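Local coordinates for protein diaminopimelate decarboxylase (Phaeodactylum tricornutum, PDB 7JPJ) that probably decarboxylates diaminopimelate to lysine with pyridoxal 5'-phosphate as cofactor, working as an obligate dimer that also binds D-lysine, at residues K18-A23 and G419-I424; G139-V144 and E196-H201; V150-F155 and I204-D209; D345-V350 and E375-A380. One frame throughout, in Å; residues are numbered along the deposited sequence.

In the fold
The four contacts divide between two halves of a fold-type III pyridoxal phosphate enzyme. Contacts 2 and 3, with centres 25 Å apart, belong to the TIM-type barrel: contact 2 pairs strands 141-147 and 196-201, and contact 3 joins the loops that follow those same strands, so their segments alternate along the chain. Contacts 1 and 4, centres 27 Å apart, both reach the mixed beta sheet of the other half. Contact 1 ties helix 14-24 to strand 421-423 and encloses the other three in sequence; contact 4 follows the barrel pair. The sheet half thus brings together segments from near both chain ends, while the barrel is built from sequence between them.

Contact 1. Residues K18-A23 and G419-I424; sequences KACIDA and GKAHLI
Ala421 sets its CB against the flank of helix 18-23, where it overlaps one turn of backbone and a second methyl group. The evidence is a cluster of similar approaches. Ala421 CB lies 3.8 Å from Ala23 CB, the two methyls meeting tip to tip. The same Ala421 CB stands 3.7 Å from Ala19 O, and it also touches Cys20 CA. The methyl thus rests over the span between Ala19 and Ala23, one helical turn apart. Cys20 contributes from the side, its SG reaching 4.4 Å from Ala421 CB, a looser apolar contact.

Farther along the strand, Leu423 lays its whole side chain, from CB to both methyls, along the carbonyl oxygen of Ala23. CG stands anti to the backbone N (chi1 -171°), and CD2 is nearest, at 3.8 Å from Ala23 O. No hydrogen bond crosses between the segments; Ala19 O, which Ala421 borders, already accepts the intrahelical bond from Ala23 N. Small side chains on both sides let the axes approach to 7.7 Å, and the two short segments run nearly in the same direction, 25° apart. The buried area is modest, 206 Å² summed over both sides, in keeping with a contact near the surface.

Strand 421-423 pairs antiparallel with strand 412-415, and helix 14-24 packs on the same region: Ala421 touches Val413 while Cys20 reaches Val415 and, on strand 29-33, Leu29. On the side of the strand turned from the helix, His422 packs against Val440 of the second subunit, so strand 421-423 lies between helix 14-24 and the dimer partner.

Contact 2. Residues G139-V144 and E196-H201; sequences GAKVGV and EVERIH
Val144, Glu196 and Lys141 have the most surface buried by this pairing, and they mark its two ends. Val144 sends CG2 to 3.6 Å from Val197 CG1, the two side chains roughly perpendicular; CG1 of Val144 stands anti to its backbone N (chi1 -176°), which leaves CG2 as the touching branch. Both its backbone polar groups bond to strand 196-201, Val144 N donating to Arg199 O and Val144 O accepting from His201 N at 2.8 Å.

At the other end the Lys141 and Glu196 side chains run alongside each other in the same direction, and Val142 N donates to Glu196 O at 3.2 Å. Lys141 also bends over Glu198, its CD 3.6 Å from Glu198 OE1, although Lys141 NZ stays 4.6 Å away, too far for a salt bridge. Glu198 is an extra residue in the register, a beta bulge between the Val142-Val197 and Val144-Ile200 pairs. Its OE2 takes a salt bridge from Arg199 NH1 at 3.1 Å, met from above the carboxylate plane, while Arg199 NE is held by Asn121. With an alanine here, Arg199 NH1 is likely to lose its charged mate and the aliphatic part of Lys141 its cover.

The two are neighbouring parallel strands of the TIM-type barrel forming the pyridoxal-binding domain, with helices 178-182 and 185-192 between them in sequence; the His201 side chain is about 8 Å from that of Lys60, the predicted cofactor lysine.

Contact 3. Residues V150-F155 and I204-D209; sequences VGSGGF and IGSGSD
Val150 and Ile204 meet through single methyl groups rather than along their length, the end of the isoleucine lying across the valine: Val150 CG1 stands 3.8 Å from Ile204 CD1. Ile204 holds CG1 between its backbone N and carbonyl carbon (chi1 61°), an arrangement that leaves CG2 beside the N and lets both branches meet Val150. CG2 takes the backbone part of the task, lying 3.4 Å from Val150 O, while CD1 takes the side chain. The isoleucine therefore straddles Val150, one branch at its carbonyl and the other at its methyl. Behind this pair the backbones come together at Gly151 and Ile204, whose CA atoms are 5.2 Å apart.

A second, polar-edged meeting follows two residues on. Ser206 points at the side of Ser152, whose CB lies 3.6 Å from Ser206 OG, and Ser152 OG sits 3.7 Å from Ile204 O. Neither approach is a hydrogen bond, and none crosses, so between these two segments the contact is van der Waals only. Ser152 is held separately, its N donating to Asn166 OD1.

Both segments are loops that follow strands of the barrel, 141-147 and 196-201; the second leads into helix 210-222, which Asp209 N-caps by accepting a bond from Glu211 N. Such loops at the C-terminal ends of the strands border the active site in TIM-type barrels, and here the Ser206 side chain is about 9 Å from bound D-lysine.

Contact 4. Residues D345-V350 and E375-A380; sequences DETESV and EQELRA
Backbone hydrogen bonds between Glu348 and Leu378 join the segments in both directions, Glu348 N donating to Leu378 O at 2.9 Å and Leu378 N returning a longer bond to Glu348 O. Beyond them Ala380 N donates to Glu346 O over 2.8 Å. At the far end Gln376 N bonds to Val350 O, while the return bond from Val350 N is weak. A water donates to Glu348 O and to Arg379 O, 2.8 Å from the latter, bridging the strands.

This is an antiparallel pair in the mixed sheet of the non-barrel half, where strand 347-353 lies between strands 308-312 and 373-379; the short axes diverge from antiparallel, at 139°.

Apolar contact gathers on the side of the sheet that carries Val350 and Leu378. With Val350 CG1 anti to the carbonyl carbon (chi1 -59°), CG2 falls between the backbone N and the carbonyl carbon and meets Leu378 CD1 at 3.7 Å, the leucine lying across the valine; Leu378 also packs on Ile331 and Ile333. Glu346 lays CG 3.6 Å from Ala380 CB.

Among charged groups, Glu348 OE1 forms a salt bridge to Lys298, and Arg379 turns from the pair to Val343 and Asp385.

Contact 1. Residues K18-A23 and G419-I424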
loop_
_atom_site.group_PDB
_atom_site.type_symbol
_atom_site.label_atom_id
_atom_site.label_comp_id
_atom_site.label_asym_id
_atom_site.label_seq_id
_atom_site.Cartn_x
_atom_site.Cartn_y
_atom_site.Cartn_z
ATOM N N LYS A 18 -1.446 7.080 26.915
ATOM C CA LYS A 18 -2.891 7.073 27.242
ATOM C C LYS A 18 -3.514 8.441 26.972
ATOM O O LYS A 18 -4.672 8.467 26.594
ATOM C CB LYS A 18 -3.161 6.659 28.688
ATOM C CG LYS A 18 -4.218 5.585 28.881
ATOM C CD LYS A 18 -4.869 5.658 30.239
ATOM C CE LYS A 18 -6.377 5.544 30.181
ATOM N NZ LYS A 18 -6.963 5.322 31.524
ATOM N N ALA A 19 -2.769 9.529 27.153
ATOM C CA ALA A 19 -3.336 10.840 26.855
ATOM C C ALA A 19 -3.689 10.969 25.377
ATOM O O ALA A 19 -4.710 11.571 25.025
ATOM C CB ALA A 19 -2.363 11.943 27.276
ATOM N N CYS A 20 -2.854 10.403 24.498
ATOM C CA CYS A 20 -3.151 10.424 23.069
ATOM C C CYS A 20 -4.362 9.562 22.742
ATOM O O CYS A 20 -5.226 9.968 21.955
ATOM C CB CYS A 20 -1.939 9.942 22.274
ATOM S SG CYS A 20 -0.458 10.923 22.496
ATOM N N ILE A 21 -4.436 8.366 23.331
ATOM C CA ILE A 21 -5.540 7.453 23.046
ATOM C C ILE A 21 -6.874 8.083 23.429
ATOM O O ILE A 21 -7.863 7.973 22.695
ATOM C CB ILE A 21 -5.317 6.109 23.763
ATOM C CG1 ILE A 21 -3.992 5.488 23.320
ATOM C CG2 ILE A 21 -6.465 5.158 23.475
ATOM C CD1 ILE A 21 -3.682 4.176 23.986
ATOM N N ASP A 22 -6.920 8.754 24.583
ATOM C CA ASP A 22 -8.139 9.449 24.992
ATOM C C ASP A 22 -8.508 10.561 24.016
ATOM O O ASP A 22 -9.692 10.772 23.727
ATOM C CB ASP A 22 -7.971 10.000 26.406
ATOM C CG ASP A 22 -7.746 8.906 27.437
ATOM O OD1 ASP A 22 -7.376 7.776 27.048
ATOM O OD2 ASP A 22 -7.902 9.193 28.645
ATOM N N ALA A 23 -7.512 11.280 23.492
ATOM C CA ALA A 23 -7.797 12.375 22.570
ATOM C C ALA A 23 -8.297 11.867 21.224
ATOM O O ALA A 23 -9.033 12.578 20.531
ATOM C CB ALA A 23 -6.552 13.242 22.380
ATOM N N GLY A 419 3.323 18.157 26.545
ATOM C CA GLY A 419 2.830 16.815 26.764
ATOM C C GLY A 419 1.331 16.646 26.651
ATOM O O GLY A 419 0.820 15.575 27.002
ATOM N N LYS A 420 0.612 17.663 26.185
ATOM C CA LYS A 420 -0.825 17.566 25.972
ATOM C C LYS A 420 -1.114 17.111 24.545
ATOM O O LYS A 420 -0.381 17.439 23.607
ATOM C CB LYS A 420 -1.508 18.908 26.241
ATOM C CG LYS A 420 -1.045 19.610 27.510
ATOM C CD LYS A 420 -1.683 19.013 28.757
ATOM C CE LYS A 420 -1.256 19.768 30.014
ATOM N NZ LYS A 420 -1.609 21.217 29.947
ATOM N N ALA A 421 -2.195 16.353 24.388
ATOM C CA ALA A 421 -2.568 15.785 23.100
ATOM C C ALA A 421 -3.643 16.632 22.431
ATOM O O ALA A 421 -4.603 17.062 23.079
ATOM C CB ALA A 421 -3.062 14.347 23.263
ATOM N N HIS A 422 -3.473 16.872 21.132
ATOM C CA HIS A 422 -4.457 17.580 20.323
ATOM C C HIS A 422 -4.781 16.744 19.096
ATOM O O HIS A 422 -3.873 16.314 18.378
ATOM C CB HIS A 422 -3.955 18.963 19.886
ATOM C CG HIS A 422 -3.361 19.777 20.993
ATOM N ND1 HIS A 422 -4.126 20.523 21.863
ATOM C CD2 HIS A 422 -2.073 19.979 21.358
ATOM C CE1 HIS A 422 -3.337 21.140 22.723
ATOM N NE2 HIS A 422 -2.086 20.826 22.439
ATOM N N LEU A 423 -6.068 16.522 18.855
ATOM C CA LEU A 423 -6.504 15.793 17.671
ATOM C C LEU A 423 -6.382 16.687 16.443
ATOM O O LEU A 423 -6.871 17.820 16.441
ATOM C CB LEU A 423 -7.946 15.314 17.851
ATOM C CG LEU A 423 -8.552 14.349 16.828
ATOM C CD1 LEU A 423 -7.767 13.050 16.767
ATOM C CD2 LEU A 423 -10.012 14.073 17.167
ATOM N N ILE A 424 -5.713 16.187 15.405
ATOM C CA ILE A 424 -5.556 16.919 14.153
ATOM C C ILE A 424 -6.210 16.213 12.973
ATOM O O ILE A 424 -6.209 16.755 11.863
ATOM C CB ILE A 424 -4.071 17.207 13.848
ATOM C CG1 ILE A 424 -3.260 15.914 13.832
ATOM C CG2 ILE A 424 -3.500 18.172 14.866
ATOM C CD1 ILE A 424 -1.786 16.137 13.598
#

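Contact 2. Residues G139-V144 and E196-H201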
loop_
_atom_site.group_PDB
_atom_site.type_symbol
_atom_site.label_atom_id
_atom_site.label_comp_id
_atom_site.label_asym_id
_atom_site.label_seq_id
_atom_site.Cartn_x
_atom_site.Cartn_y
_atom_site.Cartn_z
ATOM N N GLY A 139 9.943 35.811 -21.122
ATOM C CA GLY A 139 10.111 34.379 -21.252
ATOM C C GLY A 139 10.089 33.819 -19.850
ATOM O O GLY A 139 10.936 34.160 -19.022
ATOM N N ALA A 140 9.097 32.976 -19.580
ATOM C CA ALA A 140 8.848 32.529 -18.220
ATOM C C ALA A 140 10.058 31.797 -17.655
ATOM O O ALA A 140 10.758 31.071 -18.367
ATOM C CB ALA A 140 7.617 31.627 -18.184
ATOM N N LYS A 141 10.317 32.018 -16.371
ATOM C CA LYS A 141 11.330 31.252 -15.667
ATOM C C LYS A 141 10.776 29.881 -15.311
ATOM O O LYS A 141 9.577 29.718 -15.072
ATOM C CB LYS A 141 11.792 31.986 -14.406
ATOM C CG LYS A 141 12.602 33.250 -14.690
ATOM C CD LYS A 141 12.350 34.353 -13.668
ATOM C CE LYS A 141 10.889 34.415 -13.233
ATOM N NZ LYS A 141 10.683 35.402 -12.126
ATOM N N VAL A 142 11.662 28.887 -15.288
ATOM C CA VAL A 142 11.261 27.510 -15.039
ATOM C C VAL A 142 12.472 26.760 -14.512
ATOM O O VAL A 142 13.616 27.134 -14.779
ATOM C CB VAL A 142 10.685 26.855 -16.323
ATOM C CG1 VAL A 142 11.800 26.534 -17.312
ATOM C CG2 VAL A 142 9.876 25.611 -15.985
ATOM N N GLY A 143 12.214 25.710 -13.733
ATOM C CA GLY A 143 13.253 24.814 -13.281
ATOM C C GLY A 143 13.357 23.596 -14.182
ATOM O O GLY A 143 12.422 23.251 -14.901
ATOM N N VAL A 144 14.519 22.950 -14.139
ATOM C CA VAL A 144 14.813 21.782 -14.964
ATOM C C VAL A 144 15.432 20.710 -14.078
ATOM O O VAL A 144 16.510 20.920 -13.511
ATOM C CB VAL A 144 15.760 22.121 -16.129
ATOM C CG1 VAL A 144 15.972 20.905 -17.012
ATOM C CG2 VAL A 144 15.211 23.279 -16.946
ATOM N N GLU A 196 13.571 30.951 -19.814
ATOM C CA GLU A 196 14.719 31.328 -18.996
ATOM C C GLU A 196 14.887 30.278 -17.907
ATOM O O GLU A 196 14.028 30.148 -17.029
ATOM C CB GLU A 196 14.540 32.719 -18.389
ATOM C CG GLU A 196 15.697 33.145 -17.494
ATOM C CD GLU A 196 15.833 34.651 -17.385
ATOM O OE1 GLU A 196 15.839 35.163 -16.245
ATOM O OE2 GLU A 196 15.931 35.322 -18.437
ATOM N N VAL A 197 15.985 29.531 -17.965
ATOM C CA VAL A 197 16.264 28.490 -16.981
ATOM C C VAL A 197 16.909 29.144 -15.765
ATOM O O VAL A 197 18.040 29.631 -15.836
ATOM C CB VAL A 197 17.161 27.394 -17.566
ATOM C CG1 VAL A 197 17.267 26.229 -16.600
ATOM C CG2 VAL A 197 16.619 26.936 -18.903
ATOM N N GLU A 198 16.192 29.155 -14.641
ATOM C CA GLU A 198 16.670 29.797 -13.427
ATOM C C GLU A 198 17.134 28.816 -12.364
ATOM O O GLU A 198 17.792 29.240 -11.406
ATOM C CB GLU A 198 15.576 30.694 -12.827
ATOM C CG GLU A 198 14.433 29.929 -12.168
ATOM C CD GLU A 198 13.480 30.831 -11.397
ATOM O OE1 GLU A 198 13.733 32.052 -11.324
ATOM O OE2 GLU A 198 12.474 30.316 -10.861
ATOM N N ARG A 199 16.827 27.527 -12.502
ATOM C CA ARG A 199 17.060 26.578 -11.424
ATOM C C ARG A 199 17.238 25.178 -11.994
ATOM O O ARG A 199 16.495 24.763 -12.887
ATOM C CB ARG A 199 15.899 26.612 -10.422
ATOM C CG ARG A 199 15.879 25.484 -9.410
ATOM C CD ARG A 199 14.668 25.602 -8.491
ATOM N NE ARG A 199 13.407 25.499 -9.222
ATOM C CZ ARG A 199 12.645 26.537 -9.559
ATOM N NH1 ARG A 199 13.016 27.767 -9.229
ATOM N NH2 ARG A 199 11.515 26.345 -10.227
ATOM N N ILE A 200 18.232 24.462 -11.472
ATOM C CA ILE A 200 18.489 23.069 -11.812
ATOM C C ILE A 200 18.114 22.214 -10.610
ATOM O O ILE A 200 18.339 22.613 -9.461
ATOM C CB ILE A 200 19.961 22.845 -12.218
ATOM C CG1 ILE A 200 20.309 23.681 -13.451
ATOM C CG2 ILE A 200 20.235 21.374 -12.499
ATOM C CD1 ILE A 200 19.598 23.234 -14.715
ATOM N N HIS A 201 17.531 21.047 -10.873
ATOM C CA HIS A 201 17.061 20.139 -9.834
ATOM C C HIS A 201 17.693 18.770 -10.035
ATOM O O HIS A 201 17.663 18.222 -11.140
ATOM C CB HIS A 201 15.532 20.026 -9.857
ATOM C CG HIS A 201 14.956 19.318 -8.670
ATOM N ND1 HIS A 201 15.717 18.943 -7.583
ATOM C CD2 HIS A 201 13.691 18.919 -8.398
ATOM C CE1 HIS A 201 14.945 18.341 -6.694
ATOM N NE2 HIS A 201 13.711 18.316 -7.164
#

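Contact 3. Residues V150-F155 and I204-D209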
loop_
_atom_site.group_PDB
_atom_site.type_symbol
_atom_site.label_atom_id
_atom_site.label_comp_id
_atom_site.label_asym_id
_atom_site.label_seq_id
_atom_site.Cartn_x
_atom_site.Cartn_y
_atom_site.Cartn_z
ATOM N N VAL A 150 23.727 8.980 -13.471
ATOM C CA VAL A 150 24.155 8.086 -12.406
ATOM C C VAL A 150 23.142 8.199 -11.276
ATOM O O VAL A 150 22.445 9.209 -11.144
ATOM C CB VAL A 150 25.591 8.420 -11.935
ATOM C CG1 VAL A 150 25.616 9.732 -11.163
ATOM C CG2 VAL A 150 26.176 7.281 -11.118
ATOM N N GLY A 151 23.044 7.144 -10.472
ATOM C CA GLY A 151 22.083 7.130 -9.388
ATOM C C GLY A 151 22.714 6.888 -8.035
ATOM O O GLY A 151 23.841 7.319 -7.779
ATOM N N SER A 152 21.963 6.264 -7.142
ATOM C CA SER A 152 22.457 5.961 -5.781
ATOM C C SER A 152 23.325 4.701 -5.813
ATOM O O SER A 152 22.781 3.623 -6.059
ATOM C CB SER A 152 21.275 5.812 -4.882
ATOM O OG SER A 152 20.557 7.028 -4.798
ATOM N N GLY A 153 24.633 4.843 -5.609
ATOM C CA GLY A 153 25.559 3.691 -5.653
ATOM C C GLY A 153 26.721 3.886 -6.608
ATOM O O GLY A 153 27.609 3.034 -6.591
ATOM N N GLY A 154 26.723 4.963 -7.392
ATOM C CA GLY A 154 27.756 5.152 -8.426
ATOM C C GLY A 154 27.425 4.252 -9.599
ATOM O O GLY A 154 26.233 4.167 -9.955
ATOM N N PHE A 155 28.433 3.579 -10.164
ATOM C CA PHE A 155 28.190 2.612 -11.268
ATOM C C PHE A 155 28.187 1.198 -10.687
ATOM O O PHE A 155 28.841 0.329 -11.284
ATOM C CB PHE A 155 29.265 2.750 -12.348
ATOM C CG PHE A 155 28.730 2.811 -13.756
ATOM C CD1 PHE A 155 27.695 3.672 -14.085
ATOM C CD2 PHE A 155 29.261 2.010 -14.753
ATOM C CE1 PHE A 155 27.206 3.730 -15.381
ATOM C CE2 PHE A 155 28.768 2.064 -16.047
ATOM C CZ PHE A 155 27.744 2.927 -16.359
ATOM N N ILE A 204 19.991 12.509 -6.434
ATOM C CA ILE A 204 20.709 11.242 -6.529
ATOM C C ILE A 204 21.559 11.020 -5.284
ATOM O O ILE A 204 22.444 10.158 -5.275
ATOM C CB ILE A 204 21.586 11.187 -7.794
ATOM C CG1 ILE A 204 22.642 12.295 -7.754
ATOM C CG2 ILE A 204 20.735 11.276 -9.051
ATOM C CD1 ILE A 204 23.825 12.044 -8.664
ATOM N N GLY A 205 21.301 11.789 -4.230
ATOM C CA GLY A 205 22.074 11.651 -3.005
ATOM C C GLY A 205 21.547 10.529 -2.119
ATOM O O GLY A 205 20.345 10.274 -2.048
ATOM N N SER A 206 22.472 9.861 -1.432
ATOM C CA SER A 206 22.127 8.758 -0.543
ATOM C C SER A 206 23.283 8.521 0.418
ATOM O O SER A 206 24.412 8.958 0.181
ATOM C CB SER A 206 21.810 7.478 -1.326
ATOM O OG SER A 206 22.988 6.924 -1.891
ATOM N N GLY A 207 22.984 7.818 1.506
ATOM C CA GLY A 207 24.003 7.502 2.484
ATOM C C GLY A 207 24.406 8.702 3.332
ATOM O O GLY A 207 23.812 9.781 3.282
ATOM N N SER A 208 25.458 8.484 4.125
ATOM C CA SER A 208 25.975 9.486 5.050
ATOM C C SER A 208 27.465 9.728 4.836
ATOM O O SER A 208 28.171 10.148 5.756
ATOM C CB SER A 208 25.712 9.075 6.498
ATOM O OG SER A 208 24.390 8.589 6.658
ATOM N N ASP A 209 27.960 9.453 3.634
ATOM C CA ASP A 209 29.361 9.697 3.321
ATOM C C ASP A 209 29.523 11.119 2.810
ATOM O O ASP A 209 28.928 11.465 1.780
ATOM C CB ASP A 209 29.863 8.717 2.279
ATOM C CG ASP A 209 31.324 8.948 1.917
ATOM O OD1 ASP A 209 32.030 9.651 2.672
ATOM O OD2 ASP A 209 31.773 8.416 0.879
#

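Contact 4. Residues D345-V350 and E375-A380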
loop_
_atom_site.group_PDB
_atom_site.type_symbol
_atom_site.label_atom_id
_atom_site.label_comp_id
_atom_site.label_asym_id
_atom_site.label_seq_id
_atom_site.Cartn_x
_atom_site.Cartn_y
_atom_site.Cartn_z
ATOM N N ASP A 345 9.991 -5.322 34.627
ATOM C CA ASP A 345 11.248 -5.811 34.070
ATOM C C ASP A 345 11.108 -7.213 33.483
ATOM O O ASP A 345 12.072 -7.988 33.501
ATOM C CB ASP A 345 12.358 -5.796 35.133
ATOM C CG ASP A 345 11.931 -6.447 36.440
ATOM O OD1 ASP A 345 10.916 -7.182 36.450
ATOM O OD2 ASP A 345 12.610 -6.216 37.464
ATOM N N GLU A 346 9.933 -7.555 32.966
ATOM C CA GLU A 346 9.693 -8.851 32.348
ATOM C C GLU A 346 9.749 -8.706 30.833
ATOM O O GLU A 346 9.099 -7.822 30.267
ATOM C CB GLU A 346 8.341 -9.419 32.782
ATOM C CG GLU A 346 8.144 -10.889 32.448
ATOM C CD GLU A 346 8.312 -11.788 33.656
ATOM O OE1 GLU A 346 9.287 -12.573 33.681
ATOM O OE2 GLU A 346 7.476 -11.703 34.582
ATOM N N THR A 347 10.526 -9.570 30.185
ATOM C CA THR A 347 10.701 -9.538 28.742
ATOM C C THR A 347 10.206 -10.836 28.117
ATOM O O THR A 347 10.028 -11.852 28.795
ATOM C CB THR A 347 12.172 -9.304 28.354
ATOM O OG1 THR A 347 13.019 -10.198 29.091
ATOM C CG2 THR A 347 12.584 -7.864 28.638
ATOM N N GLU A 348 9.984 -10.783 26.805
ATOM C CA GLU A 348 9.551 -11.949 26.044
ATOM C C GLU A 348 9.816 -11.696 24.567
ATOM O O GLU A 348 9.508 -10.613 24.061
ATOM C CB GLU A 348 8.064 -12.243 26.281
ATOM C CG GLU A 348 7.636 -13.658 25.906
ATOM C CD GLU A 348 6.133 -13.859 25.994
ATOM O OE1 GLU A 348 5.401 -12.853 26.123
ATOM O OE2 GLU A 348 5.681 -15.023 25.929
ATOM N N SER A 349 10.391 -12.688 23.888
ATOM C CA SER A 349 10.573 -12.622 22.442
ATOM C C SER A 349 9.280 -13.011 21.737
ATOM O O SER A 349 8.723 -14.084 21.991
ATOM C CB SER A 349 11.706 -13.543 21.996
ATOM O OG SER A 349 12.964 -13.019 22.361
ATOM N N VAL A 350 8.804 -12.140 20.847
ATOM C CA VAL A 350 7.522 -12.321 20.181
ATOM C C VAL A 350 7.649 -11.925 18.714
ATOM O O VAL A 350 8.637 -11.325 18.284
ATOM C CB VAL A 350 6.394 -11.502 20.846
ATOM C CG1 VAL A 350 6.220 -11.900 22.310
ATOM C CG2 VAL A 350 6.668 -10.011 20.708
ATOM N N GLU A 375 11.926 -12.075 15.410
ATOM C CA GLU A 375 11.444 -11.812 16.758
ATOM C C GLU A 375 12.225 -10.662 17.378
ATOM O O GLU A 375 13.445 -10.567 17.211
ATOM C CB GLU A 375 11.575 -13.048 17.648
ATOM C CG GLU A 375 10.799 -14.261 17.177
ATOM C CD GLU A 375 10.909 -15.419 18.148
ATOM O OE1 GLU A 375 11.579 -15.255 19.193
ATOM O OE2 GLU A 375 10.324 -16.490 17.872
ATOM N N GLN A 376 11.519 -9.800 18.103
ATOM C CA GLN A 376 12.135 -8.733 18.877
ATOM C C GLN A 376 11.920 -8.991 20.363
ATOM O O GLN A 376 10.839 -9.420 20.778
ATOM C CB GLN A 376 11.563 -7.363 18.493
ATOM C CG GLN A 376 11.704 -7.015 17.018
ATOM C CD GLN A 376 11.473 -5.537 16.735
ATOM O OE1 GLN A 376 11.481 -4.707 17.647
ATOM N NE2 GLN A 376 11.262 -5.201 15.465
ATOM N N GLU A 377 12.956 -8.744 21.162
ATOM C CA GLU A 377 12.838 -8.843 22.612
ATOM C C GLU A 377 12.176 -7.569 23.122
ATOM O O GLU A 377 12.762 -6.485 23.047
ATOM C CB GLU A 377 14.207 -9.055 23.252
ATOM C CG GLU A 377 14.177 -9.826 24.570
ATOM C CD GLU A 377 15.550 -9.923 25.225
ATOM O OE1 GLU A 377 15.659 -9.691 26.452
ATOM O OE2 GLU A 377 16.525 -10.229 24.505
ATOM N N LEU A 378 10.946 -7.692 23.616
ATOM C CA LEU A 378 10.186 -6.560 24.128
ATOM C C LEU A 378 9.703 -6.868 25.539
ATOM O O LEU A 378 9.926 -7.958 26.074
ATOM C CB LEU A 378 9.001 -6.220 23.214
ATOM C CG LEU A 378 9.247 -6.312 21.711
ATOM C CD1 LEU A 378 7.946 -6.577 20.972
ATOM C CD2 LEU A 378 9.905 -5.041 21.210
ATOM N N ARG A 379 9.047 -5.883 26.148
ATOM C CA ARG A 379 8.415 -6.097 27.440
ATOM C C ARG A 379 7.294 -7.116 27.302
ATOM O O ARG A 379 6.532 -7.093 26.331
ATOM C CB ARG A 379 7.869 -4.776 27.988
ATOM C CG ARG A 379 6.984 -4.917 29.222
ATOM C CD ARG A 379 6.372 -3.583 29.625
ATOM N NE ARG A 379 5.397 -3.718 30.706
ATOM C CZ ARG A 379 4.096 -3.922 30.516
ATOM N NH1 ARG A 379 3.613 -4.020 29.286
ATOM N NH2 ARG A 379 3.277 -4.032 31.553
ATOM N N ALA A 380 7.214 -8.032 28.262
ATOM C CA ALA A 380 6.116 -8.987 28.300
ATOM C C ALA A 380 4.789 -8.252 28.240
ATOM O O ALA A 380 4.523 -7.361 29.052
ATOM C CB ALA A 380 6.202 -9.838 29.565
HETATM O O HOH W 1 7.034 -9.204 24.605
#